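Local coordinates for protein N5-carboxyaminoimidazole ribonucleotide synthetase (PDB 3QFF) that catalyses the ATP-dependent carboxylation of aminoimidazole ribonucleotide with bicarbonate, giving N5-carboxyaminoimidazole ribonucleotide in purine biosynthesis, at residues Tyr148-Lys153 with Cys185-Trp190; Ser227-Arg232 with Thr310-Pro315; Lys314-Val319 with Asn359-Asn364. All coordinates share one frame; numbering follows the deposited sequence.

Contact 1: Tyr148-Lys153 with Cys185-Trp190; sequences YPSVLK and CILEKW. With ADP (adenosine-5'-diphosphate), chain C.
Strand residues Ser150-Lys153 run antiparallel to Cys185-Lys189, their axes 162° apart, and the hydrogen-bonded pairs Val151-Glu188 and Lys153-Ile186 each exchange two backbone bonds; Trp190 N extends the pairing to Pro149 O just beyond the strand. The example illustrates how one sheet can use its two faces for different tasks. On the face of Leu152 and Leu187, Leu187 CD1 lies 3.9 Å from Leu152 CB, while CD1 of Leu152 packs against CB of Cys185. Helices 136-146 and 173-182 cover this greasy side.

The face carrying Val151, Lys153, Ile186 and Glu188 meets ADP. Lys153 and Glu188 cross at about a right angle, both chains extended beyond CG. Lys153 NZ stands 3.0 Å from Glu188 OE1 and 3.1 Å from Glu188 OE2, two weak hydrogen bonds within a salt bridge. The same NZ donates to ADP N7 at 3.0 Å and to the alpha-phosphate oxygen O2A at 2.8 Å. Glu188 OE2 in turn accepts from ADP N6 at 3.3 Å, with an N-H...O angle of 164°, and OE1 has a second cationic partner in Lys117. A shorter bond, 2.8 Å, joins N6 to the backbone oxygen of Lys189.

Trp190 holds CG anti to its backbone N (chi1 -179°), which brings one face of the indole against ADP C2, 3.4 Å above the ring plane and displaced toward the rim. Val151 CG2 meets the indole at its edge, and Pro149 CG approaches it obliquely.

Chemically, the adenine is read by complementary groups, two acceptors taking its amino group and one donor its N7. Because that donor also reaches the alpha-phosphate, a single ammonium group ties base and phosphate together, with Glu188 and the phosphate probably both offsetting its charge.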
loop_
_atom_site.group_PDB
_atom_site.type_symbol
_atom_site.label_atom_id
_atom_site.label_comp_id
_atom_site.label_asym_id
_atom_site.label_seq_id
_atom_site.Cartn_x
_atom_site.Cartn_y
_atom_site.Cartn_z
ATOM N N TYR A 148 -41.606 -23.586 -5.122
ATOM C CA TYR A 148 -41.064 -22.942 -3.928
ATOM C C TYR A 148 -39.943 -23.783 -3.306
ATOM O O TYR A 148 -39.958 -25.019 -3.419
ATOM C CB TYR A 148 -42.173 -22.704 -2.898
ATOM C CG TYR A 148 -43.307 -21.835 -3.399
ATOM C CD1 TYR A 148 -43.187 -20.444 -3.436
ATOM C CD2 TYR A 148 -44.505 -22.406 -3.834
ATOM C CE1 TYR A 148 -44.230 -19.641 -3.901
ATOM C CE2 TYR A 148 -45.553 -21.614 -4.297
ATOM C CZ TYR A 148 -45.407 -20.237 -4.326
ATOM O OH TYR A 148 -46.439 -19.460 -4.783
ATOM N N PRO A 149 -38.954 -23.125 -2.667
ATOM C CA PRO A 149 -38.765 -21.677 -2.588
ATOM C C PRO A 149 -38.052 -21.067 -3.805
ATOM O O PRO A 149 -37.410 -21.786 -4.578
ATOM C CB PRO A 149 -37.923 -21.505 -1.326
ATOM C CG PRO A 149 -37.167 -22.767 -1.202
ATOM C CD PRO A 149 -38.015 -23.849 -1.791
ATOM N N SER A 150 -38.186 -19.748 -3.956
ATOM C CA SER A 150 -37.626 -19.008 -5.086
ATOM C C SER A 150 -37.342 -17.569 -4.701
ATOM O O SER A 150 -37.757 -17.106 -3.636
ATOM C CB SER A 150 -38.582 -19.037 -6.282
ATOM O OG SER A 150 -38.593 -20.313 -6.896
ATOM N N VAL A 151 -36.628 -16.866 -5.574
ATOM C CA VAL A 151 -36.304 -15.468 -5.357
ATOM C C VAL A 151 -36.593 -14.654 -6.623
ATOM O O VAL A 151 -36.107 -14.983 -7.712
ATOM C CB VAL A 151 -34.826 -15.284 -4.949
ATOM C CG1 VAL A 151 -34.568 -13.859 -4.522
ATOM C CG2 VAL A 151 -34.448 -16.257 -3.826
ATOM N N LEU A 152 -37.393 -13.603 -6.467
ATOM C CA LEU A 152 -37.650 -12.664 -7.543
ATOM C C LEU A 152 -36.766 -11.448 -7.354
ATOM O O LEU A 152 -36.852 -10.782 -6.334
ATOM C CB LEU A 152 -39.121 -12.240 -7.552
ATOM C CG LEU A 152 -39.592 -11.438 -8.769
ATOM C CD1 LEU A 152 -39.583 -12.309 -10.016
ATOM C CD2 LEU A 152 -40.987 -10.894 -8.503
ATOM N N LYS A 153 -35.912 -11.170 -8.333
ATOM C CA LYS A 153 -35.031 -10.004 -8.278
ATOM C C LYS A 153 -35.241 -9.154 -9.525
ATOM O O LYS A 153 -35.561 -9.690 -10.583
ATOM C CB LYS A 153 -33.558 -10.427 -8.201
ATOM C CG LYS A 153 -33.287 -11.718 -7.448
ATOM C CD LYS A 153 -31.784 -11.936 -7.255
ATOM C CE LYS A 153 -31.500 -13.390 -6.912
ATOM N NZ LYS A 153 -30.086 -13.778 -7.196
ATOM N N CYS A 185 -37.973 -8.339 -14.027
ATOM C CA CYS A 185 -37.391 -9.229 -13.040
ATOM C C CYS A 185 -36.894 -10.562 -13.598
ATOM O O CYS A 185 -37.105 -10.916 -14.767
ATOM C CB CYS A 185 -38.415 -9.493 -11.932
ATOM S SG CYS A 185 -38.791 -8.031 -10.937
ATOM N N ILE A 186 -36.216 -11.291 -12.724
ATOM C CA ILE A 186 -35.854 -12.660 -12.954
ATOM C C ILE A 186 -36.312 -13.437 -11.716
ATOM O O ILE A 186 -36.214 -12.935 -10.601
ATOM C CB ILE A 186 -34.309 -12.780 -13.187
ATOM C CG1 ILE A 186 -33.916 -14.161 -13.678
ATOM C CG2 ILE A 186 -33.492 -12.397 -11.933
ATOM C CD1 ILE A 186 -32.397 -14.296 -13.847
ATOM N N LEU A 187 -36.835 -14.638 -11.918
ATOM C CA LEU A 187 -37.097 -15.541 -10.807
ATOM C C LEU A 187 -36.096 -16.686 -10.850
ATOM O O LEU A 187 -35.933 -17.326 -11.888
ATOM C CB LEU A 187 -38.521 -16.095 -10.851
ATOM C CG LEU A 187 -38.973 -16.907 -9.619
ATOM C CD1 LEU A 187 -39.498 -15.980 -8.550
ATOM C CD2 LEU A 187 -40.039 -17.932 -9.984
ATOM N N GLU A 188 -35.440 -16.935 -9.716
ATOM C CA GLU A 188 -34.440 -17.998 -9.598
ATOM C C GLU A 188 -34.858 -19.057 -8.588
ATOM O O GLU A 188 -35.422 -18.724 -7.540
ATOM C CB GLU A 188 -33.110 -17.426 -9.123
ATOM C CG GLU A 188 -32.479 -16.374 -10.014
ATOM C CD GLU A 188 -31.166 -15.867 -9.440
ATOM O OE1 GLU A 188 -30.684 -14.815 -9.904
ATOM O OE2 GLU A 188 -30.625 -16.509 -8.507
ATOM N N LYS A 189 -34.556 -20.319 -8.889
ATOM C CA LYS A 189 -34.676 -21.394 -7.902
ATOM C C LYS A 189 -33.805 -21.099 -6.696
ATOM O O LYS A 189 -32.673 -20.636 -6.833
ATOM C CB LYS A 189 -34.273 -22.745 -8.490
ATOM C CG LYS A 189 -35.421 -23.699 -8.743
ATOM C CD LYS A 189 -34.913 -25.019 -9.306
ATOM C CE LYS A 189 -36.013 -25.781 -10.040
ATOM N NZ LYS A 189 -35.490 -26.463 -11.258
ATOM N N TRP A 190 -34.351 -21.354 -5.514
ATOM C CA TRP A 190 -33.601 -21.236 -4.273
ATOM C C TRP A 190 -32.489 -22.273 -4.259
ATOM O O TRP A 190 -32.735 -23.466 -4.458
ATOM C CB TRP A 190 -34.527 -21.445 -3.074
ATOM C CG TRP A 190 -33.858 -21.318 -1.738
ATOM C CD1 TRP A 190 -33.367 -22.337 -0.957
ATOM C CD2 TRP A 190 -33.620 -20.105 -1.013
ATOM N NE1 TRP A 190 -32.830 -21.825 0.204
ATOM C CE2 TRP A 190 -32.976 -20.460 0.198
ATOM C CE3 TRP A 190 -33.888 -18.752 -1.269
ATOM C CZ2 TRP A 190 -32.588 -19.508 1.150
ATOM C CZ3 TRP A 190 -33.504 -17.804 -0.320
ATOM C CH2 TRP A 190 -32.860 -18.189 0.875
HETATM P PB ADP C . -27.471 -8.259 -4.680
HETATM O O1B ADP C . -28.399 -7.261 -4.028
HETATM O O2B ADP C . -27.163 -7.924 -6.123
HETATM O O3B ADP C . -26.260 -8.588 -3.838
HETATM P PA ADP C . -27.837 -11.146 -4.880
HETATM O O1A ADP C . -26.352 -11.228 -4.590
HETATM O O2A ADP C . -28.398 -11.750 -6.147
HETATM O O3A ADP C . -28.362 -9.615 -4.761
HETATM O "O5'" ADP C . -28.610 -11.865 -3.669
HETATM C "C5'" ADP C . -28.547 -11.314 -2.356
HETATM C "C4'" ADP C . -28.526 -12.443 -1.336
HETATM O "O4'" ADP C . -29.700 -13.243 -1.494
HETATM C "C3'" ADP C . -27.337 -13.369 -1.536
HETATM O "O3'" ADP C . -26.254 -13.012 -0.672
HETATM C "C2'" ADP C . -27.882 -14.749 -1.227
HETATM O "O2'" ADP C . -27.618 -15.081 0.140
HETATM C "C1'" ADP C . -29.386 -14.637 -1.422
HETATM N N9 ADP C . -29.790 -15.320 -2.684
HETATM C C8 ADP C . -29.888 -14.743 -3.900
HETATM N N7 ADP C . -30.282 -15.638 -4.840
HETATM C C5 ADP C . -30.448 -16.821 -4.227
HETATM C C6 ADP C . -30.854 -18.190 -4.637
HETATM N N6 ADP C . -31.171 -18.474 -5.926
HETATM N N1 ADP C . -30.895 -19.145 -3.674
HETATM C C2 ADP C . -30.583 -18.883 -2.391
HETATM N N3 ADP C . -30.209 -17.667 -1.954
HETATM C C4 ADP C . -30.126 -16.611 -2.805
#

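Contact 2: Ser227-Arg232 with Thr310-Pro315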
loop_
_atom_site.group_PDB
_atom_site.type_symbol
_atom_site.label_atom_id
_atom_site.label_comp_id
_atom_site.label_asym_id
_atom_site.label_seq_id
_atom_site.Cartn_x
_atom_site.Cartn_y
_atom_site.Cartn_z
ATOM N N SER A 227 -15.231 -11.122 4.951
ATOM C CA SER A 227 -14.613 -12.052 4.002
ATOM C C SER A 227 -13.508 -12.824 4.708
ATOM O O SER A 227 -12.657 -12.244 5.399
ATOM C CB SER A 227 -14.026 -11.342 2.782
ATOM O OG SER A 227 -15.019 -10.599 2.130
ATOM N N ILE A 228 -13.516 -14.130 4.519
ATOM C CA ILE A 228 -12.610 -15.004 5.238
ATOM C C ILE A 228 -11.753 -15.746 4.234
ATOM O O ILE A 228 -12.280 -16.380 3.326
ATOM C CB ILE A 228 -13.393 -16.036 6.060
ATOM C CG1 ILE A 228 -14.384 -15.354 7.016
ATOM C CG2 ILE A 228 -12.431 -16.967 6.783
ATOM C CD1 ILE A 228 -15.513 -16.324 7.540
ATOM N N VAL A 229 -10.437 -15.680 4.412
ATOM C CA VAL A 229 -9.505 -16.260 3.464
ATOM C C VAL A 229 -8.373 -16.945 4.237
ATOM O O VAL A 229 -7.703 -16.300 5.046
ATOM C CB VAL A 229 -8.918 -15.178 2.524
ATOM C CG1 VAL A 229 -8.301 -15.812 1.283
ATOM C CG2 VAL A 229 -9.992 -14.161 2.130
ATOM N N PRO A 230 -8.132 -18.245 3.980
ATOM C CA PRO A 230 -8.776 -19.125 2.991
ATOM C C PRO A 230 -10.231 -19.417 3.344
ATOM O O PRO A 230 -10.579 -19.514 4.525
ATOM C CB PRO A 230 -7.937 -20.414 3.061
ATOM C CG PRO A 230 -6.659 -20.018 3.785
ATOM C CD PRO A 230 -7.088 -18.954 4.738
ATOM N N ALA A 231 -11.087 -19.496 2.330
ATOM C CA ALA A 231 -12.482 -19.904 2.547
ATOM C C ALA A 231 -12.484 -21.262 3.249
ATOM O O ALA A 231 -11.649 -22.112 2.959
ATOM C CB ALA A 231 -13.236 -19.983 1.212
ATOM N N ARG A 232 -13.406 -21.460 4.184
ATOM C CA ARG A 232 -13.457 -22.703 4.942
ATOM C C ARG A 232 -14.219 -23.784 4.155
ATOM O O ARG A 232 -15.346 -24.160 4.498
ATOM C CB ARG A 232 -14.039 -22.462 6.343
ATOM C CG ARG A 232 -13.188 -21.482 7.186
ATOM C CD ARG A 232 -13.847 -21.079 8.505
ATOM N NE ARG A 232 -15.051 -20.280 8.301
ATOM C CZ ARG A 232 -15.890 -19.901 9.269
ATOM N NH1 ARG A 232 -16.954 -19.175 8.960
ATOM N NH2 ARG A 232 -15.671 -20.239 10.544
ATOM N N THR A 310 -0.321 -13.536 -6.644
ATOM C CA THR A 310 -1.555 -13.464 -5.849
ATOM C C THR A 310 -1.550 -14.377 -4.628
ATOM O O THR A 310 -2.608 -14.627 -4.026
ATOM C CB THR A 310 -2.774 -13.834 -6.679
ATOM O OG1 THR A 310 -2.598 -15.163 -7.174
ATOM C CG2 THR A 310 -2.950 -12.859 -7.836
ATOM N N ASN A 311 -0.369 -14.876 -4.273
ATOM C CA ASN A 311 -0.189 -15.734 -3.110
ATOM C C ASN A 311 -0.756 -15.134 -1.844
ATOM O O ASN A 311 -0.556 -13.941 -1.567
ATOM C CB ASN A 311 1.295 -16.005 -2.888
ATOM C CG ASN A 311 1.931 -16.714 -4.060
ATOM O OD1 ASN A 311 1.460 -17.771 -4.485
ATOM N ND2 ASN A 311 3.003 -16.140 -4.593
ATOM N N LEU A 312 -1.453 -15.968 -1.081
ATOM C CA LEU A 312 -1.914 -15.603 0.245
ATOM C C LEU A 312 -0.729 -15.744 1.203
ATOM O O LEU A 312 -0.217 -16.851 1.407
ATOM C CB LEU A 312 -3.073 -16.495 0.701
ATOM C CG LEU A 312 -3.693 -16.042 2.038
ATOM C CD1 LEU A 312 -4.466 -14.727 1.885
ATOM C CD2 LEU A 312 -4.570 -17.096 2.632
ATOM N N LEU A 313 -0.304 -14.621 1.776
ATOM C CA LEU A 313 0.868 -14.593 2.647
ATOM C C LEU A 313 0.516 -14.788 4.120
ATOM O O LEU A 313 1.356 -15.225 4.900
ATOM C CB LEU A 313 1.658 -13.292 2.447
ATOM C CG LEU A 313 2.232 -13.039 1.046
ATOM C CD1 LEU A 313 3.039 -11.742 1.029
ATOM C CD2 LEU A 313 3.083 -14.214 0.565
ATOM N N LYS A 314 -0.717 -14.458 4.491
ATOM C CA LYS A 314 -1.245 -14.732 5.834
ATOM C C LYS A 314 -2.768 -14.869 5.773
ATOM O O LYS A 314 -3.414 -14.175 4.983
ATOM C CB LYS A 314 -0.841 -13.610 6.814
ATOM C CG LYS A 314 -1.003 -13.963 8.321
ATOM C CD LYS A 314 0.170 -13.442 9.148
ATOM C CE LYS A 314 -0.148 -13.419 10.648
ATOM N NZ LYS A 314 0.955 -12.744 11.413
ATOM N N PRO A 315 -3.355 -15.756 6.610
ATOM C CA PRO A 315 -4.817 -15.821 6.683
ATOM C C PRO A 315 -5.425 -14.507 7.215
ATOM O O PRO A 315 -4.801 -13.810 8.024
ATOM C CB PRO A 315 -5.072 -17.002 7.637
ATOM C CG PRO A 315 -3.843 -17.858 7.518
ATOM C CD PRO A 315 -2.717 -16.865 7.347
#
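The forked end of Leu312 fits against the bend formed by Val229 and Pro230, where strand 223-229 ends. Its two methyl groups divide the work. CD1 meets Val229 CG1 at 4.0 Å, whereas CD2 presses on the proline ring, 3.8 Å from both CG and CD of Pro230. At chi1 -174° the side chain of Leu312 stretches out from its backbone N, and the fork reaches the strand end. The leucine and the Pro230 ring cross at about a right angle, so a branched bump meets the side of a ring.

A second bump lies next to the first. CB of Pro315 approaches Pro230 CD at 4.0 Å, the two rings passing at a slant, and Pro230 CD therefore fills the notch between Leu312 and Pro315. The cis peptide before Pro230 explains this geometry: it places CD on the same side as the carbonyl oxygen of Val229, so that ring and oxygen together confront Pro315. That oxygen receives a CA-H...O contact from Pro315 CA at 3.4 Å, bent to 125° at the hydrogen. No conventional hydrogen bond links the two segments; they meet through apolar contacts and this CA-H...O contact.

Around them, Ala215 and Tyr285 pack on Val229, and Ile365 of helix 365-374 touches Pro315. On the loop that holds Leu312, Leu313 meets Leu313 of the second subunit, so the dimer contact lies close by.

The arrangement belongs to the end of an antiparallel strand pair: Val229 is bonded through its backbone to Val316, and just outside that pair the cis-proline that follows the strand and an incoming loop pack against each other. Here it lies where a strand of the ATP-grasp region adjoins the first strand of the C-terminal domain, within one continuous antiparallel sheet.

Contact 3: Lys314-Val319 with Asn359-Asn364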
loop_
_atom_site.group_PDB
_atom_site.type_symbol
_atom_site.label_atom_id
_atom_site.label_comp_id
_atom_site.label_asym_id
_atom_site.label_seq_id
_atom_site.Cartn_x
_atom_site.Cartn_y
_atom_site.Cartn_z
ATOM N N LYS A 314 -0.717 -14.458 4.491
ATOM C CA LYS A 314 -1.245 -14.732 5.834
ATOM C C LYS A 314 -2.768 -14.869 5.773
ATOM O O LYS A 314 -3.414 -14.175 4.983
ATOM C CB LYS A 314 -0.841 -13.610 6.814
ATOM C CG LYS A 314 -1.003 -13.963 8.321
ATOM C CD LYS A 314 0.170 -13.442 9.148
ATOM C CE LYS A 314 -0.148 -13.419 10.648
ATOM N NZ LYS A 314 0.955 -12.744 11.413
ATOM N N PRO A 315 -3.355 -15.756 6.610
ATOM C CA PRO A 315 -4.817 -15.821 6.683
ATOM C C PRO A 315 -5.425 -14.507 7.215
ATOM O O PRO A 315 -4.801 -13.810 8.024
ATOM C CB PRO A 315 -5.072 -17.002 7.637
ATOM C CG PRO A 315 -3.843 -17.858 7.518
ATOM C CD PRO A 315 -2.717 -16.865 7.347
ATOM N N VAL A 316 -6.626 -14.171 6.751
ATOM C CA VAL A 316 -7.199 -12.857 6.990
ATOM C C VAL A 316 -8.718 -12.912 7.121
ATOM O O VAL A 316 -9.396 -13.719 6.462
ATOM C CB VAL A 316 -6.760 -11.837 5.863
ATOM C CG1 VAL A 316 -7.093 -12.385 4.462
ATOM C CG2 VAL A 316 -7.387 -10.423 6.070
ATOM N N VAL A 317 -9.251 -12.067 7.992
ATOM C CA VAL A 317 -10.682 -11.772 7.998
ATOM C C VAL A 317 -10.829 -10.294 7.746
ATOM O O VAL A 317 -10.364 -9.466 8.549
ATOM C CB VAL A 317 -11.371 -12.153 9.352
ATOM C CG1 VAL A 317 -12.819 -11.679 9.395
ATOM C CG2 VAL A 317 -11.307 -13.662 9.552
ATOM N N MET A 318 -11.463 -9.955 6.627
ATOM C CA MET A 318 -11.828 -8.582 6.374
ATOM C C MET A 318 -13.177 -8.329 7.025
ATOM O O MET A 318 -14.094 -9.154 6.882
ATOM C CB MET A 318 -11.930 -8.290 4.876
ATOM C CG MET A 318 -12.196 -6.803 4.626
ATOM S SD MET A 318 -13.391 -6.431 3.357
ATOM C CE MET A 318 -14.927 -7.068 4.056
ATOM N N VAL A 319 -13.288 -7.229 7.771
ATOM C CA VAL A 319 -14.586 -6.812 8.305
ATOM C C VAL A 319 -14.954 -5.436 7.788
ATOM O O VAL A 319 -14.154 -4.504 7.861
ATOM C CB VAL A 319 -14.625 -6.788 9.856
ATOM C CG1 VAL A 319 -16.089 -6.814 10.333
ATOM C CG2 VAL A 319 -13.896 -7.966 10.425
ATOM N N ASN A 359 -8.694 -5.304 8.011
ATOM C CA ASN A 359 -8.159 -6.621 7.730
ATOM C C ASN A 359 -7.460 -7.185 8.956
ATOM O O ASN A 359 -6.425 -6.654 9.401
ATOM C CB ASN A 359 -7.188 -6.549 6.546
ATOM C CG ASN A 359 -7.909 -6.378 5.223
ATOM O OD1 ASN A 359 -9.048 -6.837 5.064
ATOM N ND2 ASN A 359 -7.269 -5.713 4.277
ATOM N N ILE A 360 -8.032 -8.252 9.500
ATOM C CA ILE A 360 -7.494 -8.887 10.685
ATOM C C ILE A 360 -6.667 -10.087 10.258
ATOM O O ILE A 360 -7.217 -11.106 9.817
ATOM C CB ILE A 360 -8.619 -9.353 11.647
ATOM C CG1 ILE A 360 -9.586 -8.211 11.958
ATOM C CG2 ILE A 360 -8.020 -9.937 12.945
ATOM C CD1 ILE A 360 -10.875 -8.677 12.669
ATOM N N LEU A 361 -5.351 -9.959 10.402
ATOM C CA LEU A 361 -4.403 -10.986 9.996
ATOM C C LEU A 361 -4.041 -11.882 11.174
ATOM O O LEU A 361 -3.787 -11.395 12.278
ATOM C CB LEU A 361 -3.138 -10.329 9.427
ATOM C CG LEU A 361 -2.919 -10.232 7.908
ATOM C CD1 LEU A 361 -4.073 -9.579 7.170
ATOM C CD2 LEU A 361 -1.633 -9.472 7.646
ATOM N N ASN A 362 -4.036 -13.193 10.943
ATOM C CA ASN A 362 -3.687 -14.170 11.976
ATOM C C ASN A 362 -3.341 -15.501 11.338
ATOM O O ASN A 362 -3.915 -15.861 10.300
ATOM C CB ASN A 362 -4.836 -14.346 12.989
ATOM C CG ASN A 362 -4.359 -14.916 14.324
ATOM O OD1 ASN A 362 -4.162 -16.120 14.469
ATOM N ND2 ASN A 362 -4.154 -14.042 15.294
ATOM N N ASP A 363 -2.406 -16.233 11.948
ATOM C CA ASP A 363 -2.070 -17.585 11.487
ATOM C C ASP A 363 -3.273 -18.517 11.569
ATOM O O ASP A 363 -3.389 -19.454 10.787
ATOM C CB ASP A 363 -0.918 -18.185 12.299
ATOM C CG ASP A 363 0.429 -17.555 11.982
ATOM O OD1 ASP A 363 1.248 -17.445 12.918
ATOM O OD2 ASP A 363 0.680 -17.173 10.812
ATOM N N ASN A 364 -4.162 -18.262 12.522
ATOM C CA ASN A 364 -5.368 -19.078 12.673
ATOM C C ASN A 364 -6.625 -18.250 12.398
ATOM O O ASN A 364 -6.887 -17.240 13.061
ATOM C CB ASN A 364 -5.385 -19.770 14.058
ATOM C CG ASN A 364 -6.643 -20.615 14.303
ATOM O OD1 ASN A 364 -7.739 -20.289 13.840
ATOM N ND2 ASN A 364 -6.484 -21.699 15.063
HETATM O O HOH W 1 2.836 -14.573 10.731
#
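Neighbouring strands of the large antiparallel sheet meet where Val316-Val319 runs against Asn359-Leu361, both in the C-terminal domain of the PurK family, with their axes at 160°. Val317 and Ile360 form the hydrogen-bonded pair: Val317 N reaches Ile360 O at 2.9 Å and Ile360 N reaches Val317 O at 2.8 Å. Asn362 N prolongs the pairing to Pro315 O beyond the regular strands.

The sheet separates two kinds of neighbour. On the face of Val316, Met318, Asn359 and Leu361, CG2 of Val316 touches Leu361 CD1 at 3.6 Å. With chi1 at 54°, Val316 tucks CG1 between its backbone N and carbonyl carbon, which leaves CG2 anti to the N and directed at Leu361; the two side chains meet at a slant. Met318 CG lies 3.2 Å from Asn359 OD1, a buried oxygen without a hydrogen-bond partner, while ND2 of the same amide is held by Asp288 and by the carbonyl of His284. The other face, with Val317 and Ile360, lies beneath helix 365-374; nearby, Val319 CG2 packs 3.8 Å from Ile360 CD1.

At the loop end, Lys314 bends at chi2 and lays its CE beside Asp363. Their charged ends stop short of a salt bridge, and the principal partner of Lys314 NZ is Glu291 of the second subunit. A water lies 2.7 Å from Lys314 NZ and makes a weak hydrogen bond to Asp363 OD2. Asn362 then closes an Asx turn leading into the helix, its OD1 accepting from Asn364 N at 2.9 Å on an in-plane lone pair.

Contacts 2 and 3 form one continuous region, their centres 8 Å apart, and share Lys314 and Pro315. Strand 316-322 lies between strands 223-229 and 354-361, so it pairs with both: Val316 N lies 2.9 Å from Val229 O, and Met318 N lies 2.9 Å from Ser227 O, each a probable hydrogen bond. Both contacts also reach the second subunit. Contact 1 belongs to a separate four-stranded sheet, with its centre 32 Å from that of contact 2 and 34 Å from that of contact 3. It alone touches ADP, whereas the side chain of Met318 in contact 3 remains about 14 Å from the nucleotide.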